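Side-chain contact in Box C/D snoRNA protein 1 (Saccharomyces cerevisiae, PDB 6THL), which is required for the accumulation of box C/D snoRNAs, in snoRNA processing, transport to the nucleolus and ribosome biogenesis: residues Gly23-Arg26 with Ser27-Arg31. Residues are numbered along the deposited sequence; the frame is centred on the assembly and turned at random.
Sequences GMQR and SSQNR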
# COMPACT_ATOMS: atom_id res chain seq x y z
N GLY B 23 -4.02 -13.84 -6.05
CA GLY B 23 -3.13 -13.16 -5.12
C GLY B 23 -2.83 -11.73 -5.52
O GLY B 23 -2.49 -10.93 -4.68
N MET B 24 -2.95 -11.40 -6.81
CA MET B 24 -2.46 -10.12 -7.30
C MET B 24 -3.43 -9.05 -6.87
O MET B 24 -4.63 -9.27 -6.87
CB MET B 24 -2.28 -10.13 -8.81
CG MET B 24 -1.22 -11.10 -9.32
SD MET B 24 0.45 -10.65 -8.85
CE MET B 24 1.16 -12.28 -8.90
N GLN B 25 -2.89 -7.91 -6.46
CA GLN B 25 -3.69 -6.81 -5.96
C GLN B 25 -4.83 -6.53 -6.95
O GLN B 25 -6.00 -6.45 -6.55
CB GLN B 25 -2.80 -5.58 -5.73
CG GLN B 25 -3.55 -4.44 -5.08
CD GLN B 25 -2.69 -3.52 -4.24
OE1 GLN B 25 -2.23 -3.90 -3.17
NE2 GLN B 25 -2.49 -2.28 -4.70
N ARG B 26 -4.50 -6.44 -8.24
CA ARG B 26 -5.46 -6.07 -9.27
C ARG B 26 -6.59 -7.08 -9.27
O ARG B 26 -7.77 -6.71 -9.44
CB ARG B 26 -4.85 -5.99 -10.67
CG ARG B 26 -5.86 -5.59 -11.76
CD ARG B 26 -5.24 -5.01 -13.04
NE ARG B 26 -6.29 -4.45 -13.88
CZ ARG B 26 -6.58 -3.16 -14.03
NH1 ARG B 26 -5.81 -2.23 -13.49
NH2 ARG B 26 -7.62 -2.79 -14.79
N SER B 27 -6.25 -8.34 -9.07
CA SER B 27 -7.25 -9.37 -9.10
C SER B 27 -8.27 -9.07 -8.02
O SER B 27 -9.47 -9.17 -8.23
CB SER B 27 -6.61 -10.74 -8.91
OG SER B 27 -7.59 -11.71 -8.71
N SER B 28 -7.81 -8.62 -6.88
CA SER B 28 -8.73 -8.29 -5.82
C SER B 28 -9.31 -6.93 -6.04
O SER B 28 -10.18 -6.54 -5.28
CB SER B 28 -8.06 -8.35 -4.43
OG SER B 28 -7.57 -9.66 -4.14
N GLN B 29 -8.85 -6.16 -7.02
CA GLN B 29 -9.59 -4.89 -7.27
C GLN B 29 -10.55 -4.95 -8.45
O GLN B 29 -11.14 -3.95 -8.78
CB GLN B 29 -8.70 -3.62 -7.29
CG GLN B 29 -7.28 -3.84 -7.76
CD GLN B 29 -6.44 -2.58 -7.87
OE1 GLN B 29 -5.24 -2.68 -7.89
NE2 GLN B 29 -7.06 -1.43 -7.96
N ASN B 30 -10.74 -6.15 -9.00
CA ASN B 30 -11.78 -6.41 -10.02
C ASN B 30 -13.12 -6.84 -9.39
O ASN B 30 -13.18 -7.86 -8.71
CB ASN B 30 -11.31 -7.50 -11.00
CG ASN B 30 -12.10 -7.51 -12.31
OD1 ASN B 30 -13.14 -6.86 -12.47
ND2 ASN B 30 -11.60 -8.25 -13.26
N ARG B 31 -14.18 -6.07 -9.62
CA ARG B 31 -15.53 -6.51 -9.22
C ARG B 31 -16.50 -6.67 -10.42
O ARG B 31 -17.70 -6.90 -10.25
CB ARG B 31 -16.12 -5.57 -8.12
CG ARG B 31 -15.41 -5.67 -6.77
CD ARG B 31 -16.15 -5.00 -5.59
NE ARG B 31 -15.21 -4.61 -4.53
CZ ARG B 31 -15.47 -3.82 -3.49
NH1 ARG B 31 -16.68 -3.30 -3.29
NH2 ARG B 31 -14.51 -3.52 -2.63
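Met-24 O faces the first two backbone amides of Ser-27-Arg-31 as the chain winds into one short turn of helix. Ser-28 N donates to it over 3.2 Å, reaching Met-24 O in the carbonyl plane with a C=O...N angle of 158°, the i to i+4 bond of an alpha-helical turn. Ser-27 N also leans on Met-24 O, but that bond is weak and bent, as is the one from Ser-28 N to Gln-25 O. One step on, Gln-29 N bonds to Arg-26 O at 2.7 Å, lying well above the carbonyl plane. Bonds that span three residues accompany the one from Ser-28 N to Met-24 O, and helix 25-29 is short and weakly bonded.

Among the side chains, Gln-29 does most of the touching. Its CG lies against the start of the turn, 3.1 Å from Gln-25 O and 3.3 Å from Arg-26 CA. Beyond CG the chain runs extended and brings OE1 to 3.7 Å from Gln-25 CG. The two glutamine amides are turned 61° apart, and the Gln-25 amide is hydrogen-bonded to the chain of another protein.

This single turn of the BCD1 domain connects strand 15-18 to strand 33-35, and its side chains tie it to both neighbouring sheets. In Arg-26, CG anti to the backbone N (chi1 -179°) directs the extended chain off the turn. Its guanidinium forms a salt bridge with Glu-46, bonds through NE to Ile-161 O and makes a cation-pi contact with Phe-163. On the turn itself, Ser-27 CB rests 3.2 Å from Met-24 O, while Ser-28 CB comes within 3.5 Å of Gln-25 O.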